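Local coordinates for single-stranded-DNA-specific exonuclease RecJ (Thermus thermophilus, PDB 2ZXP), which degrades single-stranded DNA exonucleolytically in the 5' to 3' direction, using divalent metal ions such as magnesium or manganese, at residues D82-T87 / I219-P224; H78-A83 / T134-I139; L430-P435 / H631-F636; E531-G536 / P643-E648; R2-W7 / P422-E427. One frame throughout, in Å; residues are numbered along the deposited sequence.

How the interactions relate
Interactions 1 and 2 form one site. Their centres are about 10 Å apart, they share Asp82 and Ala83, and both touch the two manganese ions. Interactions 3, 4 and 5 make a second group, about 29 to 47 Å from the first between centres. Interactions 3 and 5 both use strand 426-433, which neighbours strand 5-9 in one mixed sheet. Interactions 3 and 4 lie about 11 Å apart, on the consecutive helices 624-640 and 643-655. Along the chain, 2-7 comes first and its partner 422-427 follows the metal site, so interaction 5 spans interactions 1 and 2. Interactions 3 and 4 alternate. Interactions 3 to 5 thus tie the N-terminus and C-terminal helices to one sheet.

Interaction 1 of 5, residues D82-T87 / I219-P224; sequences DADGLT and IADVAP. With MN (manganese (II) ion), chain B; MN (manganese (II) ion), chain C.
Asp84 and Asp221 meet at one manganese ion (chain B). Asp84 OD2 binds it at 2.4 Å and Asp221 OD1 at 2.0 Å. The two side chains cross at about a right angle, with their carboxylate planes 43° apart. Asp84 OD2 and Asp221 OD1 sit 3.1 Å apart as co-ligands of one ion, not as a hydrogen bond; the shared cation offsets their repulsion. Asp82 grips the second manganese (chain C) with both oxygens, OD1 at 2.5 Å and OD2 at 2.3 Å. Water 2 bridges the ions. His160 and Asp136 complete the chain B site, Asp80 and Asp136 the chain C site. This is the two-metal centre of the DHH-family nuclease, and both ions are thought to be required for activity. Further out, water 1 accepts from Asp84 N and donates to Asp221 OD2. Asp84 OD1 is held by Ala188 N and Thr186 OG1, which fixes the carboxylate's rotation. Asp82 CG stands between the backbone N and the carbonyl carbon (chi1 59°), which lets OD2 N-cap helix 83-98 by accepting from Gly85 N at 3.1 Å. Behind the metals, Ala83 CB presses on Ala220 CB at 3.3 Å, tighter than usual. Helix 211-220 ends there, in a Schellman motif at Val222.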
# COMPACT_ATOMS: atom_id res chain seq x y z
N ASP A 82 0.34 -16.13 -13.56
CA ASP A 82 -0.45 -15.03 -12.99
C ASP A 82 -0.25 -13.80 -13.89
O ASP A 82 0.50 -13.86 -14.86
CB ASP A 82 -0.08 -14.73 -11.53
CG ASP A 82 1.37 -14.37 -11.35
OD1 ASP A 82 1.76 -14.12 -10.18
OD2 ASP A 82 2.13 -14.34 -12.36
N ALA A 83 -0.94 -12.71 -13.56
CA ALA A 83 -0.90 -11.49 -14.37
C ALA A 83 0.51 -11.02 -14.75
O ALA A 83 0.76 -10.72 -15.91
CB ALA A 83 -1.66 -10.37 -13.66
N ASP A 84 1.41 -10.96 -13.77
CA ASP A 84 2.78 -10.57 -14.02
C ASP A 84 3.49 -11.51 -15.03
O ASP A 84 4.13 -11.05 -15.97
CB ASP A 84 3.55 -10.52 -12.70
CG ASP A 84 4.89 -9.82 -12.82
OD1 ASP A 84 4.96 -8.73 -13.44
OD2 ASP A 84 5.88 -10.35 -12.29
N GLY A 85 3.37 -12.83 -14.82
CA GLY A 85 3.95 -13.80 -15.73
C GLY A 85 3.32 -13.68 -17.13
O GLY A 85 4.06 -13.65 -18.12
N LEU A 86 1.99 -13.58 -17.23
CA LEU A 86 1.36 -13.46 -18.54
C LEU A 86 1.65 -12.15 -19.29
O LEU A 86 1.93 -12.19 -20.49
CB LEU A 86 -0.16 -13.65 -18.43
CG LEU A 86 -0.60 -15.00 -17.85
CD1 LEU A 86 -2.10 -15.14 -17.91
CD2 LEU A 86 0.07 -16.11 -18.62
N THR A 87 1.58 -10.99 -18.61
CA THR A 87 1.88 -9.75 -19.29
C THR A 87 3.37 -9.75 -19.69
O THR A 87 3.72 -9.28 -20.76
CB THR A 87 1.54 -8.51 -18.42
OG1 THR A 87 2.23 -8.60 -17.17
CG2 THR A 87 0.02 -8.42 -18.20
N ILE A 219 1.48 -3.84 -11.07
CA ILE A 219 0.42 -3.59 -10.11
C ILE A 219 -0.11 -4.93 -9.58
O ILE A 219 -0.30 -5.09 -8.38
CB ILE A 219 -0.76 -2.79 -10.74
CG1 ILE A 219 -0.31 -1.34 -11.05
CG2 ILE A 219 -1.94 -2.79 -9.77
CD1 ILE A 219 -1.21 -0.60 -12.06
N ALA A 220 -0.35 -5.88 -10.48
CA ALA A 220 -0.85 -7.19 -10.09
C ALA A 220 0.06 -7.89 -9.06
O ALA A 220 -0.43 -8.66 -8.23
CB ALA A 220 -1.00 -8.08 -11.33
N ASP A 221 1.36 -7.65 -9.13
CA ASP A 221 2.30 -8.27 -8.20
C ASP A 221 2.50 -7.50 -6.91
O ASP A 221 3.35 -7.87 -6.11
CB ASP A 221 3.67 -8.47 -8.85
CG ASP A 221 3.94 -9.91 -9.13
OD1 ASP A 221 5.11 -10.29 -9.31
OD2 ASP A 221 2.95 -10.66 -9.16
N VAL A 222 1.73 -6.43 -6.73
CA VAL A 222 1.79 -5.60 -5.54
C VAL A 222 3.21 -5.13 -5.25
O VAL A 222 3.65 -5.15 -4.11
CB VAL A 222 1.23 -6.38 -4.30
CG1 VAL A 222 0.94 -5.40 -3.14
CG2 VAL A 222 -0.06 -7.13 -4.68
N ALA A 223 3.93 -4.73 -6.29
CA ALA A 223 5.29 -4.26 -6.12
C ALA A 223 5.24 -2.82 -5.61
O ALA A 223 4.27 -2.10 -5.82
CB ALA A 223 6.06 -4.32 -7.44
N PRO A 224 6.31 -2.37 -4.94
CA PRO A 224 6.34 -1.01 -4.41
C PRO A 224 6.32 -0.00 -5.55
O PRO A 224 7.16 -0.07 -6.46
CB PRO A 224 7.65 -0.97 -3.62
CG PRO A 224 7.94 -2.44 -3.32
CD PRO A 224 7.55 -3.09 -4.61
MN MN B . 6.06 -11.74 -10.37
MN MN C . 4.04 -14.71 -11.13
O HOH W 1 0.74 -11.38 -10.97
O HOH W 2 3.90 -12.75 -9.53

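Interaction 2 of 5, residues H78-A83 / T134-I139. With MN (manganese (II) ion), chain C; MN (manganese (II) ion), chain B.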
# COMPACT_ATOMS: atom_id res chain seq x y z
N HIS A 78 8.89 -18.95 -21.62
CA HIS A 78 8.29 -19.70 -20.52
C HIS A 78 7.99 -18.68 -19.43
O HIS A 78 8.91 -18.20 -18.75
CB HIS A 78 9.32 -20.73 -20.03
CG HIS A 78 8.86 -21.57 -18.88
ND1 HIS A 78 8.40 -22.87 -19.04
CD2 HIS A 78 8.84 -21.33 -17.54
CE1 HIS A 78 8.12 -23.38 -17.85
NE2 HIS A 78 8.37 -22.47 -16.93
N GLY A 79 6.72 -18.31 -19.26
CA GLY A 79 6.38 -17.34 -18.25
C GLY A 79 5.55 -17.94 -17.15
O GLY A 79 5.20 -19.11 -17.21
N ASP A 80 5.23 -17.16 -16.13
CA ASP A 80 4.40 -17.68 -15.05
C ASP A 80 2.94 -17.54 -15.49
O ASP A 80 2.67 -16.95 -16.53
CB ASP A 80 4.63 -16.90 -13.76
CG ASP A 80 3.95 -17.55 -12.58
OD1 ASP A 80 3.90 -16.93 -11.50
OD2 ASP A 80 3.47 -18.69 -12.73
N TYR A 81 2.01 -18.08 -14.71
CA TYR A 81 0.63 -18.03 -15.11
C TYR A 81 -0.22 -16.92 -14.48
O TYR A 81 -1.41 -16.79 -14.82
CB TYR A 81 -0.03 -19.40 -14.89
CG TYR A 81 0.36 -20.04 -13.58
CD1 TYR A 81 0.18 -19.37 -12.37
CD2 TYR A 81 0.99 -21.30 -13.56
CE1 TYR A 81 0.63 -19.91 -11.17
CE2 TYR A 81 1.44 -21.86 -12.35
CZ TYR A 81 1.26 -21.15 -11.17
OH TYR A 81 1.75 -21.66 -10.00
N ASP A 82 0.34 -16.13 -13.56
CA ASP A 82 -0.45 -15.03 -12.99
C ASP A 82 -0.25 -13.80 -13.89
O ASP A 82 0.50 -13.86 -14.86
CB ASP A 82 -0.08 -14.73 -11.53
CG ASP A 82 1.37 -14.37 -11.35
OD1 ASP A 82 1.76 -14.12 -10.18
OD2 ASP A 82 2.13 -14.34 -12.36
N ALA A 83 -0.94 -12.71 -13.56
CA ALA A 83 -0.90 -11.49 -14.37
C ALA A 83 0.51 -11.02 -14.75
O ALA A 83 0.76 -10.72 -15.91
CB ALA A 83 -1.66 -10.37 -13.66
N THR A 134 12.72 -17.68 -19.55
CA THR A 134 11.75 -17.82 -18.47
C THR A 134 11.38 -16.43 -18.01
O THR A 134 12.25 -15.58 -17.87
CB THR A 134 12.35 -18.55 -17.25
OG1 THR A 134 13.48 -17.80 -16.76
CG2 THR A 134 12.75 -19.96 -17.63
N VAL A 135 10.10 -16.20 -17.78
CA VAL A 135 9.64 -14.90 -17.34
C VAL A 135 8.96 -15.06 -15.99
O VAL A 135 8.16 -15.96 -15.79
CB VAL A 135 8.63 -14.28 -18.36
CG1 VAL A 135 8.10 -12.98 -17.85
CG2 VAL A 135 9.30 -14.08 -19.69
N ASP A 136 9.31 -14.17 -15.06
CA ASP A 136 8.74 -14.19 -13.73
C ASP A 136 8.98 -15.54 -13.03
O ASP A 136 8.19 -15.94 -12.17
CB ASP A 136 7.24 -13.92 -13.81
CG ASP A 136 6.60 -13.64 -12.45
OD1 ASP A 136 5.46 -14.06 -12.25
OD2 ASP A 136 7.23 -12.98 -11.59
N CYS A 137 10.05 -16.24 -13.40
CA CYS A 137 10.35 -17.53 -12.79
C CYS A 137 11.70 -18.09 -13.23
O CYS A 137 12.43 -17.46 -14.02
CB CYS A 137 9.25 -18.56 -13.09
SG CYS A 137 9.26 -19.31 -14.77
N GLY A 138 12.03 -19.27 -12.72
CA GLY A 138 13.27 -19.93 -13.07
C GLY A 138 14.49 -19.55 -12.25
O GLY A 138 15.60 -19.99 -12.54
N ILE A 139 14.31 -18.72 -11.23
CA ILE A 139 15.45 -18.33 -10.40
C ILE A 139 15.92 -19.54 -9.57
O ILE A 139 17.13 -19.70 -9.34
CB ILE A 139 15.09 -17.15 -9.45
CG1 ILE A 139 16.36 -16.57 -8.83
CG2 ILE A 139 14.15 -17.63 -8.35
CD1 ILE A 139 17.33 -15.99 -9.85
MN MN C . 4.04 -14.71 -11.13
MN MN B . 6.06 -11.74 -10.37
O HOH W 2 3.90 -12.75 -9.53
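Asp80 and Asp136 both hold CG anti to the backbone N (chi1 -171° in Asp80), which swings their carboxylates to the same manganese ion (chain C). Asp80 OD1 binds that ion at 2.2 Å and Asp136 OD1 at 1.9 Å. The two carboxylate planes are 39° apart. Asp136 is a bridging ligand, alongside water 2: its OD2 reaches the other manganese (chain B) at 2.1 Å and also accepts from His161. One carboxylate thus spans both cations. The Asp82 carboxylate lies nearly coplanar with that of Asp136 (17°), its OD2 3.3 Å from Asp136 OD1, both on the chain C ion. Asp80 OD2 turns back to accept from Tyr81 N at 2.5 Å. This donor comes from well above the carboxylate plane, and OD2 itself lies over the centre of a face of the Tyr81 ring. Away from the metals, Cys137 SG meets the His78 ring at its edge, 3.5 Å from CD2. His78 and Thr134 pair as parallel strand ends. Strands 74-78 and 131-134 are neighbours in the parallel sheet, and their loops carry the aspartates, including the Asp80-Tyr81-Asp82 DxD pattern, to the metal site of the DHH domain.

Interaction 3 of 5, residues L430-P435 / H631-F636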
# COMPACT_ATOMS: atom_id res chain seq x y z
N LEU A 430 -2.21 7.89 10.48
CA LEU A 430 -2.90 9.14 10.16
C LEU A 430 -1.90 10.22 9.78
O LEU A 430 -0.94 10.50 10.52
CB LEU A 430 -3.73 9.65 11.33
CG LEU A 430 -4.95 8.95 11.96
CD1 LEU A 430 -5.85 8.33 10.89
CD2 LEU A 430 -4.47 7.91 12.94
N LEU A 431 -2.16 10.83 8.63
CA LEU A 431 -1.32 11.90 8.12
C LEU A 431 -1.42 13.13 9.02
O LEU A 431 -0.42 13.69 9.46
CB LEU A 431 -1.79 12.32 6.73
CG LEU A 431 -0.80 12.82 5.67
CD1 LEU A 431 -1.46 13.96 4.88
CD2 LEU A 431 0.50 13.25 6.28
N ASP A 432 -2.65 13.50 9.31
CA ASP A 432 -2.88 14.71 10.07
C ASP A 432 -4.37 14.86 10.32
O ASP A 432 -5.19 14.09 9.84
CB ASP A 432 -2.39 15.89 9.22
CG ASP A 432 -2.47 17.22 9.94
OD1 ASP A 432 -2.47 18.27 9.25
OD2 ASP A 432 -2.52 17.23 11.18
N LEU A 433 -4.71 15.89 11.08
CA LEU A 433 -6.10 16.23 11.37
C LEU A 433 -6.69 16.73 10.04
O LEU A 433 -5.99 17.36 9.26
CB LEU A 433 -6.10 17.37 12.37
CG LEU A 433 -6.75 17.21 13.74
CD1 LEU A 433 -6.23 15.99 14.46
CD2 LEU A 433 -6.45 18.49 14.53
N LEU A 434 -7.95 16.45 9.76
CA LEU A 434 -8.54 16.93 8.51
C LEU A 434 -8.67 18.45 8.53
O LEU A 434 -9.08 19.03 9.52
CB LEU A 434 -9.92 16.34 8.30
CG LEU A 434 -10.57 16.77 6.99
CD1 LEU A 434 -9.86 16.09 5.84
CD2 LEU A 434 -12.04 16.42 6.99
N PRO A 435 -8.31 19.12 7.42
CA PRO A 435 -8.40 20.59 7.32
C PRO A 435 -9.84 21.07 7.42
O PRO A 435 -10.77 20.27 7.41
CB PRO A 435 -7.79 20.87 5.94
CG PRO A 435 -6.76 19.76 5.81
CD PRO A 435 -7.54 18.56 6.30
N HIS A 631 -1.59 25.39 14.51
CA HIS A 631 -2.59 25.81 15.51
C HIS A 631 -3.62 24.74 15.79
O HIS A 631 -3.84 24.35 16.94
CB HIS A 631 -3.31 27.09 15.06
CG HIS A 631 -2.45 28.31 15.14
ND1 HIS A 631 -2.90 29.56 14.76
CD2 HIS A 631 -1.16 28.47 15.50
CE1 HIS A 631 -1.91 30.43 14.89
NE2 HIS A 631 -0.85 29.79 15.34
N ARG A 632 -4.28 24.29 14.74
CA ARG A 632 -5.29 23.26 14.87
C ARG A 632 -4.71 22.02 15.58
O ARG A 632 -5.41 21.31 16.30
CB ARG A 632 -5.81 22.91 13.47
CG ARG A 632 -6.81 21.77 13.39
CD ARG A 632 -6.61 21.03 12.04
NE ARG A 632 -6.28 21.96 10.96
CZ ARG A 632 -5.50 21.66 9.92
NH1 ARG A 632 -4.98 20.45 9.80
NH2 ARG A 632 -5.21 22.59 9.02
N ARG A 633 -3.42 21.76 15.35
CA ARG A 633 -2.75 20.63 15.99
C ARG A 633 -2.65 20.86 17.50
O ARG A 633 -2.98 19.98 18.30
CB ARG A 633 -1.34 20.44 15.42
CG ARG A 633 -1.22 19.27 14.45
CD ARG A 633 -1.57 17.95 15.13
NE ARG A 633 -0.47 17.00 15.08
CZ ARG A 633 0.01 16.43 13.98
NH1 ARG A 633 -0.49 16.69 12.78
NH2 ARG A 633 1.00 15.57 14.10
N LEU A 634 -2.18 22.05 17.87
CA LEU A 634 -2.05 22.40 19.28
C LEU A 634 -3.39 22.28 19.99
O LEU A 634 -3.49 21.64 21.05
CB LEU A 634 -1.53 23.82 19.45
CG LEU A 634 -0.03 24.09 19.33
CD1 LEU A 634 0.22 25.59 19.46
CD2 LEU A 634 0.72 23.32 20.42
N LEU A 635 -4.43 22.88 19.39
CA LEU A 635 -5.76 22.83 20.00
C LEU A 635 -6.22 21.41 20.20
O LEU A 635 -6.76 21.06 21.25
CB LEU A 635 -6.80 23.56 19.16
CG LEU A 635 -6.86 25.07 19.40
CD1 LEU A 635 -7.22 25.41 20.85
CD2 LEU A 635 -5.52 25.59 19.08
N PHE A 636 -6.03 20.60 19.17
CA PHE A 636 -6.44 19.22 19.26
C PHE A 636 -5.65 18.47 20.34
O PHE A 636 -6.22 17.71 21.11
CB PHE A 636 -6.24 18.52 17.91
CG PHE A 636 -6.51 17.06 17.95
CD1 PHE A 636 -7.82 16.58 17.92
CD2 PHE A 636 -5.46 16.15 18.09
CE1 PHE A 636 -8.09 15.20 18.03
CE2 PHE A 636 -5.71 14.77 18.19
CZ PHE A 636 -7.03 14.30 18.17
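Leu433 lies against residues 631-636 of helix 624-640, and its two methyls make the tight part of this contact. CD1 sits over the centre of one face of the Phe636 ring, 3.6 Å from the centroid, a CH-pi contact. CD2 reaches past it to Phe636 CB at 3.4 Å. Leu433 CD2 also meets Arg632 CG at 3.5 Å, where the two side chains run past each other in opposite directions. A chi1 of 174°, CG anti to the backbone N, turns the face of the Phe636 ring to Leu433. Leu463 of strand 462-466 touches both Leu433 and Phe636.

The polar side is less closely fitted, and it opens toward solvent at the partly exposed Arg632, where the salt bridge is long. Asp432 stands between two arginines and uses a different oxygen for each. OD2 forms a salt bridge with Arg633 NH1 at 2.6 Å, close but badly aligned, so the hydrogen bond is weak. It also accepts a weak bond from Leu433 N, within its own segment. OD1 makes the longer salt bridge to Arg632 NH1, at 3.4 Å. The carboxylate is turned 34° against the Arg632 guanidinium and 48° against that of Arg633. Both arginine chains bend at chi2 and chi3 to get there. The Arg632 guanidinium carries Pro435 CA over one face, 4.0 Å above the plane. Weak, long ion pairs lead onward from Arg632 to Glu30 and from Arg633 to Glu648.

Strand and helix are thus joined by apolar contact and charge together. One buried carboxylate shared by two arginines should stay ionised and partly offset their charges.

Interaction 4 of 5, residues E531-G536 / P643-E648; sequences EALEGG and PGLFSE
Leu533 meets Leu645 at the start of helix 643-655, CD1 to CD1 at 4.5 Å, a light apolar contact. The segment 531-536 is the linker that leaves strand 517-528 of the mixed sheet, in the region of the OB domain, and leads to strand 541-543 of the C-terminal domain. Here it passes over the first turn of the helix. Leu533 also rests on Trp7 of strand 5-9 and on Phe636 of helix 624-640, and its O accepts from His642 NE2. Glu534 faces the other way. Its carboxylate forms a salt bridge with Arg8, and its backbone pairs with Trp7 and Val9.

Gly535 comes next, with its backbone over the Leu645 side chain. Leu645 CD2 lies 4.1 Å from Gly535 C and 3.8 Å from Gly536 N. The Leu645 branch is carried there by a chi1 of -69°, which sets CG anti to the carbonyl carbon. Gly535 has a phi of 136°, a glycine conformation. Gly536 is the closest to the helix, its CA 4.2 Å from Leu645 CA. With no side chain, it brings its backbone directly against Gly644 and Leu645.

Glu648, one turn further on, extends toward Gly536. Its OE2 accepts from Leu12 N, while OE1 stands 3.9 Å from Gly536 CA. The nearest approach of the linker to the helix is a CA-H...O contact, Gly536 CA to Gly644 O at 3.3 Å.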
# COMPACT_ATOMS: atom_id res chain seq x y z
N GLU A 531 -9.88 7.00 21.64
CA GLU A 531 -8.95 6.23 22.45
C GLU A 531 -7.56 6.81 22.35
O GLU A 531 -7.32 7.74 21.57
CB GLU A 531 -8.91 4.76 22.02
CG GLU A 531 -10.17 3.98 22.37
CD GLU A 531 -10.14 2.53 21.91
OE1 GLU A 531 -11.23 1.90 21.89
OE2 GLU A 531 -9.04 2.04 21.57
N ALA A 532 -6.65 6.26 23.13
CA ALA A 532 -5.28 6.73 23.12
C ALA A 532 -4.75 6.66 21.70
O ALA A 532 -5.01 5.69 20.98
CB ALA A 532 -4.42 5.89 24.06
N LEU A 533 -4.02 7.70 21.31
CA LEU A 533 -3.42 7.81 19.99
C LEU A 533 -1.92 7.69 20.12
O LEU A 533 -1.35 8.22 21.06
CB LEU A 533 -3.76 9.17 19.37
CG LEU A 533 -5.16 9.53 18.88
CD1 LEU A 533 -5.24 11.05 18.68
CD2 LEU A 533 -5.46 8.81 17.57
N GLU A 534 -1.29 6.99 19.19
CA GLU A 534 0.15 6.85 19.20
C GLU A 534 0.70 8.03 18.43
O GLU A 534 0.08 8.48 17.47
CB GLU A 534 0.56 5.55 18.51
CG GLU A 534 0.29 4.26 19.30
CD GLU A 534 0.67 3.02 18.50
OE1 GLU A 534 -0.09 2.65 17.58
OE2 GLU A 534 1.74 2.42 18.78
N GLY A 535 1.85 8.55 18.84
CA GLY A 535 2.42 9.68 18.14
C GLY A 535 2.97 10.77 19.03
O GLY A 535 2.76 10.76 20.25
N GLY A 536 3.68 11.72 18.43
CA GLY A 536 4.26 12.81 19.18
C GLY A 536 5.69 12.52 19.60
O GLY A 536 6.23 11.46 19.29
N PRO A 643 0.11 14.80 25.84
CA PRO A 643 1.44 15.36 26.09
C PRO A 643 2.42 15.22 24.94
O PRO A 643 3.27 16.11 24.73
CB PRO A 643 1.89 14.59 27.33
CG PRO A 643 0.58 14.25 28.02
CD PRO A 643 -0.22 13.79 26.87
N GLY A 644 2.33 14.11 24.22
CA GLY A 644 3.23 13.88 23.09
C GLY A 644 2.96 14.74 21.86
O GLY A 644 3.89 15.35 21.33
N LEU A 645 1.71 14.83 21.42
CA LEU A 645 1.36 15.61 20.23
C LEU A 645 1.38 17.12 20.49
O LEU A 645 1.70 17.92 19.61
CB LEU A 645 0.01 15.15 19.69
CG LEU A 645 0.13 13.73 19.10
CD1 LEU A 645 -1.25 13.00 19.11
CD2 LEU A 645 0.68 13.85 17.66
N PHE A 646 1.04 17.48 21.72
CA PHE A 646 1.08 18.87 22.17
C PHE A 646 2.54 19.37 22.16
O PHE A 646 2.84 20.42 21.59
CB PHE A 646 0.52 18.98 23.58
CG PHE A 646 0.33 20.40 24.03
CD1 PHE A 646 -0.68 21.20 23.45
CD2 PHE A 646 1.23 20.99 24.93
CE1 PHE A 646 -0.77 22.54 23.74
CE2 PHE A 646 1.13 22.36 25.23
CZ PHE A 646 0.14 23.13 24.62
N SER A 647 3.44 18.60 22.77
CA SER A 647 4.85 18.96 22.85
C SER A 647 5.44 19.09 21.46
O SER A 647 6.19 20.01 21.19
CB SER A 647 5.66 17.91 23.63
OG SER A 647 5.14 17.67 24.94
N GLU A 648 5.10 18.15 20.58
CA GLU A 648 5.59 18.19 19.22
C GLU A 648 5.02 19.42 18.48
O GLU A 648 5.76 20.11 17.77
CB GLU A 648 5.20 16.89 18.48
CG GLU A 648 5.64 16.88 17.04
CD GLU A 648 5.10 15.68 16.28
OE1 GLU A 648 3.85 15.43 16.34
OE2 GLU A 648 5.92 14.99 15.64

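Interaction 5 of 5, residues R2-W7 / P422-E427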
# COMPACT_ATOMS: atom_id res chain seq x y z
N ARG A 2 -10.40 -6.11 16.45
CA ARG A 2 -10.81 -4.74 16.77
C ARG A 2 -10.06 -4.13 17.95
O ARG A 2 -9.79 -2.92 17.98
CB ARG A 2 -12.32 -4.70 17.05
CG ARG A 2 -12.88 -5.89 17.82
CD ARG A 2 -12.47 -5.88 19.29
NE ARG A 2 -11.80 -7.12 19.68
CZ ARG A 2 -12.31 -8.34 19.52
NH1 ARG A 2 -13.51 -8.49 18.97
NH2 ARG A 2 -11.62 -9.41 19.91
N ASP A 3 -9.70 -4.97 18.92
CA ASP A 3 -9.00 -4.51 20.10
C ASP A 3 -7.48 -4.52 19.89
O ASP A 3 -6.71 -4.17 20.79
CB ASP A 3 -9.38 -5.39 21.29
CG ASP A 3 -9.02 -4.77 22.62
OD1 ASP A 3 -9.49 -5.29 23.66
OD2 ASP A 3 -8.28 -3.76 22.63
N ARG A 4 -7.06 -4.95 18.70
CA ARG A 4 -5.65 -5.00 18.35
C ARG A 4 -5.32 -4.07 17.16
O ARG A 4 -4.41 -4.34 16.37
CB ARG A 4 -5.22 -6.44 18.05
CG ARG A 4 -5.18 -7.35 19.29
CD ARG A 4 -4.85 -8.80 18.95
NE ARG A 4 -6.01 -9.52 18.44
CZ ARG A 4 -6.03 -10.19 17.29
NH1 ARG A 4 -4.93 -10.24 16.54
NH2 ARG A 4 -7.14 -10.82 16.91
N VAL A 5 -6.08 -2.99 17.04
CA VAL A 5 -5.86 -2.00 15.99
C VAL A 5 -5.30 -0.73 16.64
O VAL A 5 -5.96 -0.11 17.47
CB VAL A 5 -7.18 -1.63 15.27
CG1 VAL A 5 -6.92 -0.50 14.28
CG2 VAL A 5 -7.75 -2.85 14.54
N ARG A 6 -4.10 -0.34 16.27
CA ARG A 6 -3.47 0.84 16.86
C ARG A 6 -3.41 2.06 15.92
O ARG A 6 -2.79 1.99 14.86
CB ARG A 6 -2.05 0.47 17.33
CG ARG A 6 -1.84 0.49 18.85
CD ARG A 6 -2.81 -0.41 19.60
NE ARG A 6 -2.26 -1.74 19.88
CZ ARG A 6 -2.93 -2.71 20.50
NH1 ARG A 6 -4.18 -2.52 20.90
NH2 ARG A 6 -2.34 -3.88 20.73
N TRP A 7 -4.06 3.16 16.30
CA TRP A 7 -4.03 4.40 15.50
C TRP A 7 -2.84 5.27 15.88
O TRP A 7 -2.63 5.56 17.06
CB TRP A 7 -5.28 5.24 15.74
CG TRP A 7 -6.54 4.72 15.16
CD1 TRP A 7 -6.85 3.42 14.92
CD2 TRP A 7 -7.73 5.47 14.89
NE1 TRP A 7 -8.17 3.31 14.52
CE2 TRP A 7 -8.73 4.55 14.49
CE3 TRP A 7 -8.05 6.83 14.95
CZ2 TRP A 7 -10.02 4.95 14.16
CZ3 TRP A 7 -9.33 7.23 14.62
CH2 TRP A 7 -10.31 6.29 14.24
N PRO A 422 3.91 -12.65 20.15
CA PRO A 422 2.87 -11.79 20.71
C PRO A 422 1.81 -11.66 19.62
O PRO A 422 2.12 -11.83 18.44
CB PRO A 422 3.60 -10.47 20.95
CG PRO A 422 4.67 -10.48 19.84
CD PRO A 422 5.16 -11.90 19.91
N ASP A 423 0.58 -11.38 20.01
CA ASP A 423 -0.49 -11.24 19.03
C ASP A 423 -0.20 -10.19 17.96
O ASP A 423 0.46 -9.18 18.22
CB ASP A 423 -1.79 -10.86 19.74
CG ASP A 423 -2.33 -11.98 20.60
OD1 ASP A 423 -3.26 -11.70 21.39
OD2 ASP A 423 -1.83 -13.12 20.48
N PRO A 424 -0.66 -10.45 16.72
CA PRO A 424 -0.45 -9.51 15.61
C PRO A 424 -1.30 -8.27 15.89
O PRO A 424 -2.42 -8.38 16.41
CB PRO A 424 -0.97 -10.28 14.39
CG PRO A 424 -0.75 -11.73 14.77
CD PRO A 424 -1.18 -11.74 16.22
N VAL A 425 -0.78 -7.10 15.55
CA VAL A 425 -1.49 -5.85 15.78
C VAL A 425 -1.49 -5.02 14.49
O VAL A 425 -0.48 -4.90 13.81
CB VAL A 425 -0.83 -5.07 16.94
CG1 VAL A 425 0.52 -4.48 16.49
CG2 VAL A 425 -1.77 -4.01 17.44
N ARG A 426 -2.65 -4.47 14.14
CA ARG A 426 -2.76 -3.68 12.92
C ARG A 426 -2.71 -2.20 13.25
O ARG A 426 -3.40 -1.73 14.16
CB ARG A 426 -4.07 -4.01 12.19
CG ARG A 426 -4.35 -3.14 10.98
CD ARG A 426 -5.46 -3.77 10.12
NE ARG A 426 -6.80 -3.69 10.69
CZ ARG A 426 -7.57 -2.60 10.68
NH1 ARG A 426 -8.78 -2.62 11.23
NH2 ARG A 426 -7.12 -1.48 10.10
N GLU A 427 -1.88 -1.47 12.52
CA GLU A 427 -1.77 -0.03 12.73
C GLU A 427 -2.55 0.75 11.66
O GLU A 427 -2.69 0.29 10.52
CB GLU A 427 -0.31 0.41 12.67
CG GLU A 427 -0.12 1.82 13.20
CD GLU A 427 1.32 2.28 13.11
OE1 GLU A 427 1.73 2.79 12.02
OE2 GLU A 427 2.05 2.11 14.13
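Val5 and Arg426 lie side by side, and a face of the Arg426 guanidinium carries the Val5 methyls. Val5 CG2 is 3.5 Å from Arg426 NH1, and CG1 stands above the plane toward its rim. The Arg6 guanidinium is covered on one face by Val425 CG2, which is 3.3 Å from Arg6 NH2, and the two side chains cross at about a right angle. Arg6 bends at chi2 and chi3 to lay its group there, and its NH1 gives a weak bond back to Asp3 O. The Arg4 guanidinium is met at its edge instead. Its NH1 donates to Pro424 O at 3.1 Å, with the oxygen 16° out of the guanidinium plane and an N-H...O angle of 150°. NH1 also donates to Leu356 O. Arg4 runs beside Pro424, and its CD packs on Asp423 CB at 3.8 Å. Asp423 OD1 lies well out of the Arg4 guanidinium plane, so only charge attraction acts there; OD2 forms a salt bridge with Arg357.

The backbones pair in parallel. Arg6 N donates to Arg426 O at 2.6 Å. Arg426 N donates to Arg4 O at 2.8 Å, though the place of that oxygen is less sure. Val5 and Arg426 point to one side of the sheet, Arg6 and Glu427 to the other, where Glu427 forms a salt bridge with Arg8.

Strand 5-9 is an outermost strand of the mixed sheet, and strand 426-433 separates it from strand 462-466. Arg4 reaches Leu356 and Arg357, in the loop after helix 344-353, and the Trp7 backbone pairs with Glu534 of the loop after strand 517-528.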